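Local coordinates for protein 1,3,6,8-tetrahydroxynaphthalene synthase (Streptomyces coelicolor, PDB 1U0M) that condenses five malonyl-CoA units into a linear pentaketide and closes it into the fused rings of 1,3,6,8-tetrahydroxynaphthalene, working as a homodimeric type III polyketide synthase, at residues E165-I170 against R206-T211; R82-R87 against C173-L178; R94-A99 against A202-G207. One frame throughout, in Å; residues are numbered along the deposited sequence.

Contact 1: residues E165-I170 against R206-T211; sequences EANALI and RGRGGT
Asn-167 and Arg-206 face each other as an antiparallel, non-hydrogen-bonded pair, their CA atoms 4.4 Å apart, where strand 167-175 begins and strand 198-206 ends. One step outward, Gly-207 N gives a weak and doubtful hydrogen bond to Ala-166 O, 3.4 Å away, before the second chain turns off into the loop 206-211. The side chains of the pair leave on the same face of the sheet and run alongside each other. With CG beside its own backbone N (chi1 -77°), Asn-167 lays its amide against the aliphatic root of Arg-206, ND2 lying 3.1 Å from CB of that arginine. The pair closes one end of two neighbouring strands in the large mixed sheet of the thiolase fold, and the loop carries the chain on to strand 212-222. From the strand end, Arg-206 bends at chi3 toward the loop, where NH2 donates to Gly-209 O; the guanidinium is modelled too close to its neighbours, and the 2.5 Å between NH2 and that oxygen is doubtful. Arg-208 NH1 comes within 3.9 Å of Asn-167 OD1 without a hydrogen bond, the two flat groups turned 32° apart. On the other flank of Asn-167, its backbone N is held by Asp-107 OD1.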
loop_
_atom_site.group_PDB
_atom_site.type_symbol
_atom_site.label_atom_id
_atom_site.label_comp_id
_atom_site.label_asym_id
_atom_site.label_seq_id
_atom_site.Cartn_x
_atom_site.Cartn_y
_atom_site.Cartn_z
ATOM N N GLU A 165 -2.135 -10.130 -21.863
ATOM C CA GLU A 165 -3.318 -10.958 -21.707
ATOM C C GLU A 165 -3.773 -11.019 -20.250
ATOM O O GLU A 165 -4.549 -11.899 -19.874
ATOM C CB GLU A 165 -3.032 -12.366 -22.236
ATOM C CG GLU A 165 -2.692 -12.430 -23.729
ATOM C CD GLU A 165 -3.917 -12.324 -24.628
ATOM O OE1 GLU A 165 -4.060 -11.302 -25.339
ATOM O OE2 GLU A 165 -4.739 -13.269 -24.619
ATOM N N ALA A 166 -3.300 -10.071 -19.440
ATOM C CA ALA A 166 -3.634 -10.023 -18.017
ATOM C C ALA A 166 -4.868 -9.202 -17.651
ATOM O O ALA A 166 -5.100 -8.119 -18.195
ATOM C CB ALA A 166 -2.438 -9.513 -17.231
ATOM N N ASN A 167 -5.649 -9.730 -16.711
ATOM C CA ASN A 167 -6.854 -9.069 -16.217
ATOM C C ASN A 167 -6.659 -8.681 -14.755
ATOM O O ASN A 167 -6.348 -9.529 -13.917
ATOM C CB ASN A 167 -8.057 -10.003 -16.310
ATOM C CG ASN A 167 -8.593 -10.132 -17.714
ATOM O OD1 ASN A 167 -9.540 -10.876 -17.951
ATOM N ND2 ASN A 167 -8.001 -9.403 -18.652
ATOM N N ALA A 168 -6.858 -7.404 -14.447
ATOM C CA ALA A 168 -6.701 -6.925 -13.080
ATOM C C ALA A 168 -8.042 -6.582 -12.443
ATOM O O ALA A 168 -8.977 -6.163 -13.120
ATOM C CB ALA A 168 -5.788 -5.706 -13.061
ATOM N N LEU A 169 -8.135 -6.779 -11.135
ATOM C CA LEU A 169 -9.352 -6.467 -10.405
ATOM C C LEU A 169 -9.104 -5.315 -9.447
ATOM O O LEU A 169 -8.300 -5.425 -8.520
ATOM C CB LEU A 169 -9.845 -7.677 -9.613
ATOM C CG LEU A 169 -11.086 -7.385 -8.748
ATOM C CD1 LEU A 169 -12.251 -6.962 -9.637
ATOM C CD2 LEU A 169 -11.453 -8.613 -7.924
ATOM N N ILE A 170 -9.799 -4.208 -9.674
ATOM C CA ILE A 170 -9.660 -3.043 -8.818
ATOM C C ILE A 170 -10.796 -3.001 -7.816
ATOM O O ILE A 170 -11.966 -3.003 -8.199
ATOM C CB ILE A 170 -9.707 -1.754 -9.626
ATOM C CG1 ILE A 170 -8.571 -1.743 -10.646
ATOM C CG2 ILE A 170 -9.602 -0.562 -8.695
ATOM C CD1 ILE A 170 -8.558 -0.522 -11.506
ATOM N N ARG A 206 -9.673 -5.668 -18.206
ATOM C CA ARG A 206 -9.200 -6.745 -19.059
ATOM C C ARG A 206 -8.425 -6.144 -20.223
ATOM O O ARG A 206 -8.923 -5.266 -20.925
ATOM C CB ARG A 206 -10.385 -7.573 -19.566
ATOM C CG ARG A 206 -11.350 -6.806 -20.453
ATOM C CD ARG A 206 -12.690 -7.524 -20.595
ATOM N NE ARG A 206 -13.038 -7.804 -21.988
ATOM C CZ ARG A 206 -14.282 -7.981 -22.432
ATOM N NH1 ARG A 206 -15.311 -7.907 -21.597
ATOM N NH2 ARG A 206 -14.499 -8.228 -23.717
ATOM N N GLY A 207 -7.191 -6.603 -20.398
ATOM C CA GLY A 207 -6.365 -6.111 -21.482
ATOM C C GLY A 207 -6.708 -6.877 -22.739
ATOM O O GLY A 207 -6.508 -6.395 -23.853
ATOM N N ARG A 208 -7.243 -8.079 -22.543
ATOM C CA ARG A 208 -7.637 -8.961 -23.633
ATOM C C ARG A 208 -8.450 -8.211 -24.683
ATOM O O ARG A 208 -8.258 -8.400 -25.885
ATOM C CB ARG A 208 -8.459 -10.133 -23.080
ATOM C CG ARG A 208 -9.962 -10.050 -23.339
ATOM C CD ARG A 208 -10.761 -10.166 -22.057
ATOM N NE ARG A 208 -12.152 -10.533 -22.309
ATOM C CZ ARG A 208 -13.080 -10.632 -21.362
ATOM N NH1 ARG A 208 -12.764 -10.385 -20.103
ATOM N NH2 ARG A 208 -14.321 -10.991 -21.668
ATOM N N GLY A 209 -9.353 -7.359 -24.216
ATOM C CA GLY A 209 -10.192 -6.598 -25.120
ATOM C C GLY A 209 -11.577 -6.466 -24.529
ATOM O O GLY A 209 -12.468 -7.263 -24.818
ATOM N N GLY A 210 -11.759 -5.453 -23.692
ATOM C CA GLY A 210 -13.047 -5.256 -23.067
ATOM C C GLY A 210 -13.898 -4.186 -23.702
ATOM O O GLY A 210 -13.653 -3.746 -24.826
ATOM N N THR A 211 -14.915 -3.775 -22.958
ATOM C CA THR A 211 -15.834 -2.744 -23.402
ATOM C C THR A 211 -15.950 -1.667 -22.326
ATOM O O THR A 211 -16.468 -1.903 -21.236
ATOM C CB THR A 211 -17.218 -3.344 -23.707
ATOM O OG1 THR A 211 -18.170 -2.285 -23.875
ATOM C CG2 THR A 211 -17.655 -4.288 -22.583
#

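Contact 2: residues R82-R87 against C173-L178; sequences REAKSR and CEFCSL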
loop_
_atom_site.group_PDB
_atom_site.type_symbol
_atom_site.label_atom_id
_atom_site.label_comp_id
_atom_site.label_asym_id
_atom_site.label_seq_id
_atom_site.Cartn_x
_atom_site.Cartn_y
_atom_site.Cartn_z
ATOM N N ARG A 82 -15.362 -6.299 9.574
ATOM C CA ARG A 82 -16.624 -7.033 9.510
ATOM C C ARG A 82 -17.478 -6.534 8.346
ATOM O O ARG A 82 -18.010 -7.334 7.566
ATOM C CB ARG A 82 -17.431 -6.855 10.795
ATOM C CG ARG A 82 -18.799 -7.546 10.749
ATOM C CD ARG A 82 -19.717 -7.046 11.867
ATOM N NE ARG A 82 -20.226 -5.695 11.629
ATOM C CZ ARG A 82 -20.436 -4.797 12.586
ATOM N NH1 ARG A 82 -20.171 -5.108 13.848
ATOM N NH2 ARG A 82 -20.929 -3.594 12.287
ATOM N N GLU A 83 -17.606 -5.207 8.238
ATOM C CA GLU A 83 -18.417 -4.597 7.188
ATOM C C GLU A 83 -17.856 -4.814 5.793
ATOM O O GLU A 83 -18.603 -4.857 4.823
ATOM C CB GLU A 83 -18.584 -3.091 7.430
ATOM C CG GLU A 83 -19.392 -2.707 8.674
ATOM C CD GLU A 83 -20.824 -3.216 8.635
ATOM O OE1 GLU A 83 -21.392 -3.343 7.527
ATOM O OE2 GLU A 83 -21.393 -3.473 9.713
ATOM N N ALA A 84 -16.540 -4.940 5.691
ATOM C CA ALA A 84 -15.910 -5.147 4.399
ATOM C C ALA A 84 -16.052 -6.608 3.963
ATOM O O ALA A 84 -16.185 -6.913 2.778
ATOM C CB ALA A 84 -14.449 -4.769 4.477
ATOM N N LYS A 85 -16.011 -7.516 4.926
ATOM C CA LYS A 85 -16.138 -8.919 4.589
ATOM C C LYS A 85 -17.547 -9.248 4.148
ATOM O O LYS A 85 -17.732 -10.005 3.204
ATOM C CB LYS A 85 -15.712 -9.790 5.765
ATOM C CG LYS A 85 -14.205 -9.894 5.852
ATOM C CD LYS A 85 -13.748 -10.788 6.982
ATOM C CE LYS A 85 -12.246 -10.998 6.921
ATOM N NZ LYS A 85 -11.720 -11.429 8.234
ATOM N N SER A 86 -18.539 -8.654 4.804
ATOM C CA SER A 86 -19.931 -8.896 4.435
ATOM C C SER A 86 -20.439 -8.063 3.255
ATOM O O SER A 86 -21.538 -8.309 2.764
ATOM C CB SER A 86 -20.853 -8.674 5.638
ATOM O OG SER A 86 -20.625 -7.417 6.242
ATOM N N ARG A 87 -19.653 -7.099 2.777
ATOM C CA ARG A 87 -20.117 -6.273 1.664
ATOM C C ARG A 87 -19.290 -6.337 0.374
ATOM O O ARG A 87 -19.842 -6.334 -0.725
ATOM C CB ARG A 87 -20.221 -4.806 2.102
ATOM C CG ARG A 87 -21.185 -4.531 3.244
ATOM C CD ARG A 87 -21.168 -3.052 3.586
ATOM N NE ARG A 87 -21.920 -2.731 4.793
ATOM C CZ ARG A 87 -23.224 -2.491 4.822
ATOM N NH1 ARG A 87 -23.932 -2.537 3.699
ATOM N NH2 ARG A 87 -23.815 -2.183 5.973
ATOM N N CYS A 173 -12.627 0.185 -1.201
ATOM C CA CYS A 173 -13.501 0.030 -0.045
ATOM C C CYS A 173 -13.260 1.198 0.895
ATOM O O CYS A 173 -12.187 1.317 1.475
ATOM C CB CYS A 173 -13.197 -1.293 0.664
ATOM S SG CYS A 173 -14.365 -1.721 1.955
ATOM N N GLU A 174 -14.256 2.059 1.053
ATOM C CA GLU A 174 -14.094 3.224 1.906
ATOM C C GLU A 174 -15.240 3.465 2.885
ATOM O O GLU A 174 -16.375 3.745 2.490
ATOM C CB GLU A 174 -13.875 4.461 1.024
ATOM C CG GLU A 174 -12.710 4.316 0.038
ATOM C CD GLU A 174 -11.335 4.430 0.707
ATOM O OE1 GLU A 174 -11.258 4.226 1.940
ATOM O OE2 GLU A 174 -10.333 4.717 0.002
ATOM N N PHE A 175 -14.926 3.356 4.174
ATOM C CA PHE A 175 -15.895 3.574 5.245
ATOM C C PHE A 175 -15.423 4.815 6.003
ATOM O O PHE A 175 -14.983 4.726 7.164
ATOM C CB PHE A 175 -15.904 2.363 6.185
ATOM C CG PHE A 175 -16.302 1.065 5.525
ATOM C CD1 PHE A 175 -15.725 -0.138 5.934
ATOM C CD2 PHE A 175 -17.275 1.036 4.527
ATOM C CE1 PHE A 175 -16.110 -1.357 5.363
ATOM C CE2 PHE A 175 -17.671 -0.180 3.944
ATOM C CZ PHE A 175 -17.087 -1.377 4.366
ATOM N N CYS A 176 -15.547 5.976 5.363
ATOM C CA CYS A 176 -15.058 7.225 5.956
ATOM C C CYS A 176 -15.709 7.557 7.290
ATOM O O CYS A 176 -15.112 8.230 8.114
ATOM C CB CYS A 176 -15.229 8.403 4.978
ATOM S SG CYS A 176 -14.394 8.195 3.368
ATOM N N SER A 177 -16.931 7.087 7.494
ATOM C CA SER A 177 -17.635 7.334 8.735
ATOM C C SER A 177 -16.879 6.746 9.912
ATOM O O SER A 177 -17.061 7.177 11.041
ATOM C CB SER A 177 -19.029 6.718 8.681
ATOM O OG SER A 177 -18.946 5.313 8.552
ATOM N N LEU A 178 -16.040 5.748 9.652
ATOM C CA LEU A 178 -15.269 5.113 10.719
ATOM C C LEU A 178 -14.030 5.915 11.100
ATOM O O LEU A 178 -13.199 5.466 11.879
ATOM C CB LEU A 178 -14.879 3.688 10.319
ATOM C CG LEU A 178 -16.062 2.703 10.314
ATOM C CD1 LEU A 178 -16.735 2.716 11.691
ATOM C CD2 LEU A 178 -17.086 3.099 9.262
#
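Phe-175 drives the rim of its ring against helix 73-99, its CE1 reaching the backbone at Glu-83 and Ala-84. This is helix-on-sheet packing in the N-terminal half of the thiolase fold: the helix lies over strand 167-175, the axes of the two short segments 9.9 Å apart and their directions 136° from parallel. The tight part is small and made of the ring edge, the helix backbone and short carbon groups. Ala-84 N lies 3.6 Å from Phe-175 CE1, at the edge of the ring and near its plane, and Ala-84 CA also sits in that plane. Glu-83 CB approaches the same CE1 obliquely, at 3.7 Å. Beside the ring, Cys-173 turns SG anti to its backbone N (chi1 -171°), which sets the sulfur 4.0 Å from Ala-84 CB; the small methyl therefore meets both the thiol and the ring. Ile-200 of the adjoining strand touches Cys-173 and Phe-175, and Val-61 also packs on the phenyl group.

The other side of the contact is looser and polar. Arg-87 comes no nearer than 4.5 Å, from its CD to Phe-175 CZ, and its guanidinium turns instead to the carboxylate of Glu-83. Although Glu-83 starts toward the strand, its chain bends at chi2 and carries the acid away, between two arginines of its own helix. Arg-87 NE meets OE1 of Glu-83 nearly along the C-O axis, 19° out of the guanidinium plane, while Glu-21 forms a further salt bridge with NH2 of the same arginine. Arg-82, on the solvent side, completes the network: its NH2 forms a salt bridge of 2.6 Å to Glu-83 OE2, which accepts through its anti lone pair and lies almost exactly in the guanidinium plane.

Contact 3: residues R94-A99 against A202-G207; sequences RALDDA and AAVVRG
Val-204 sets CG1 anti to its backbone N (chi1 -172°), which places that methyl by Ala-99 CB, and CG2 beside the N, which brings it to Ala-95 O of the helix segment 94-99. CG2 lies 3.0 Å from Ala-95 O, while Ala-99 CB fits against Val-204 CB at 3.4 Å, tighter than usual for two carbons. Leu-96 starts away from the strand, yet its end comes nearer, and CD2 meets Val-204 CG2 at 4.1 Å, the two side chains crossing at about a right angle. The alanines let the backbones come close: Ala-95 CB lies 3.2 Å from Ala-202 O and 3.9 Å from Ala-202 CB. In this way the last turns of helix 73-99 pack on strand 198-206, an inner strand of the large mixed sheet in the alpha-beta-alpha-beta-alpha thiolase fold. The axes of the two short segments approach to 7.3 Å and run in broadly the same direction, 32° apart, with Ala-202, Val-204 and Arg-206 on the face turned to the helix. Val-204 also touches Leu-169 of the adjoining strand and Ile-106, which packs on Leu-96 as well. At the helix end, weak and doubtful hydrogen bonds reach Ala-99 O from NH1 of Arg-206 and NH1 of Arg-208, while NH2 of Arg-206 turns to Gly-209 O.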
loop_
_atom_site.group_PDB
_atom_site.type_symbol
_atom_site.label_atom_id
_atom_site.label_comp_id
_atom_site.label_asym_id
_atom_site.label_seq_id
_atom_site.Cartn_x
_atom_site.Cartn_y
_atom_site.Cartn_z
ATOM N N ARG A 94 -20.488 -8.679 -9.350
ATOM C CA ARG A 94 -21.099 -7.882 -10.400
ATOM C C ARG A 94 -20.080 -7.221 -11.311
ATOM O O ARG A 94 -20.405 -6.849 -12.436
ATOM C CB ARG A 94 -21.994 -6.816 -9.773
ATOM C CG ARG A 94 -23.260 -7.382 -9.155
ATOM C CD ARG A 94 -23.614 -6.648 -7.893
ATOM N NE ARG A 94 -23.435 -5.212 -8.053
ATOM C CZ ARG A 94 -23.551 -4.341 -7.062
ATOM N NH1 ARG A 94 -23.849 -4.770 -5.842
ATOM N NH2 ARG A 94 -23.361 -3.051 -7.291
ATOM N N ALA A 95 -18.852 -7.067 -10.824
ATOM C CA ALA A 95 -17.794 -6.452 -11.617
ATOM C C ALA A 95 -17.165 -7.484 -12.546
ATOM O O ALA A 95 -16.614 -7.135 -13.586
ATOM C CB ALA A 95 -16.730 -5.853 -10.703
ATOM N N LEU A 96 -17.230 -8.752 -12.153
ATOM C CA LEU A 96 -16.687 -9.835 -12.964
ATOM C C LEU A 96 -17.712 -10.128 -14.052
ATOM O O LEU A 96 -17.380 -10.230 -15.237
ATOM C CB LEU A 96 -16.466 -11.085 -12.112
ATOM C CG LEU A 96 -15.352 -10.993 -11.068
ATOM C CD1 LEU A 96 -15.315 -12.252 -10.222
ATOM C CD2 LEU A 96 -14.026 -10.782 -11.769
ATOM N N ASP A 97 -18.966 -10.247 -13.630
ATOM C CA ASP A 97 -20.062 -10.516 -14.543
ATOM C C ASP A 97 -20.070 -9.508 -15.692
ATOM O O ASP A 97 -20.270 -9.880 -16.846
ATOM C CB ASP A 97 -21.389 -10.476 -13.782
ATOM C CG ASP A 97 -21.483 -11.557 -12.712
ATOM O OD1 ASP A 97 -20.581 -12.419 -12.658
ATOM O OD2 ASP A 97 -22.458 -11.554 -11.931
ATOM N N ASP A 98 -19.838 -8.238 -15.381
ATOM C CA ASP A 98 -19.816 -7.193 -16.404
ATOM C C ASP A 98 -18.631 -7.315 -17.359
ATOM O O ASP A 98 -18.790 -7.209 -18.576
ATOM C CB ASP A 98 -19.793 -5.810 -15.753
ATOM C CG ASP A 98 -21.152 -5.379 -15.254
ATOM O OD1 ASP A 98 -21.808 -6.180 -14.555
ATOM O OD2 ASP A 98 -21.560 -4.237 -15.558
ATOM N N ALA A 99 -17.439 -7.521 -16.812
ATOM C CA ALA A 99 -16.251 -7.656 -17.647
ATOM C C ALA A 99 -16.237 -9.053 -18.261
ATOM O O ALA A 99 -15.448 -9.351 -19.159
ATOM C CB ALA A 99 -14.999 -7.429 -16.814
ATOM N N ALA A 202 -15.716 -1.760 -7.375
ATOM C CA ALA A 202 -14.910 -2.847 -7.929
ATOM C C ALA A 202 -15.048 -2.812 -9.444
ATOM O O ALA A 202 -16.159 -2.824 -9.975
ATOM C CB ALA A 202 -15.395 -4.191 -7.391
ATOM N N ALA A 203 -13.919 -2.762 -10.137
ATOM C CA ALA A 203 -13.934 -2.710 -11.589
ATOM C C ALA A 203 -12.828 -3.569 -12.160
ATOM O O ALA A 203 -11.734 -3.644 -11.605
ATOM C CB ALA A 203 -13.772 -1.278 -12.061
ATOM N N VAL A 204 -13.117 -4.220 -13.277
ATOM C CA VAL A 204 -12.129 -5.069 -13.905
ATOM C C VAL A 204 -11.502 -4.335 -15.072
ATOM O O VAL A 204 -12.137 -3.493 -15.704
ATOM C CB VAL A 204 -12.761 -6.362 -14.415
ATOM C CG1 VAL A 204 -11.672 -7.317 -14.878
ATOM C CG2 VAL A 204 -13.604 -6.987 -13.319
ATOM N N VAL A 205 -10.238 -4.635 -15.334
ATOM C CA VAL A 205 -9.539 -4.026 -16.449
ATOM C C VAL A 205 -8.906 -5.145 -17.256
ATOM O O VAL A 205 -7.766 -5.541 -17.013
ATOM C CB VAL A 205 -8.452 -3.045 -15.983
ATOM C CG1 VAL A 205 -9.098 -1.802 -15.394
ATOM C CG2 VAL A 205 -7.559 -3.714 -14.960
ATOM N N ARG A 206 -9.673 -5.668 -18.206
ATOM C CA ARG A 206 -9.200 -6.745 -19.059
ATOM C C ARG A 206 -8.425 -6.144 -20.223
ATOM O O ARG A 206 -8.923 -5.266 -20.925
ATOM C CB ARG A 206 -10.385 -7.573 -19.566
ATOM C CG ARG A 206 -11.350 -6.806 -20.453
ATOM C CD ARG A 206 -12.690 -7.524 -20.595
ATOM N NE ARG A 206 -13.038 -7.804 -21.988
ATOM C CZ ARG A 206 -14.282 -7.981 -22.432
ATOM N NH1 ARG A 206 -15.311 -7.907 -21.597
ATOM N NH2 ARG A 206 -14.499 -8.228 -23.717
ATOM N N GLY A 207 -7.191 -6.603 -20.398
ATOM C CA GLY A 207 -6.365 -6.111 -21.482
ATOM C C GLY A 207 -6.708 -6.877 -22.739
ATOM O O GLY A 207 -6.508 -6.395 -23.853
#

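All three contacts lie in the N-terminal thiolase-type half of the chain, around strands 167-175 and 198-206, neighbours in the large mixed sheet. Contacts 1 and 3, centres about 8 Å apart, share Arg-206 and Gly-207 and touch directly through probable backbone hydrogen bonds from Ala-203 N to Ile-170 O and Val-205 N to Ala-168 O. Contact 2 lies farther off, centre to centre about 26 Å from contact 1 and about 21 Å from contact 3. Along the chain the order is 82-87, 94-99, 165-170, 173-178, then 202-207 overlapping 206-211. Helix 73-99 thus packs on one strand in contact 2 and on its neighbour in contact 3, spanning the pair that contact 1 closes.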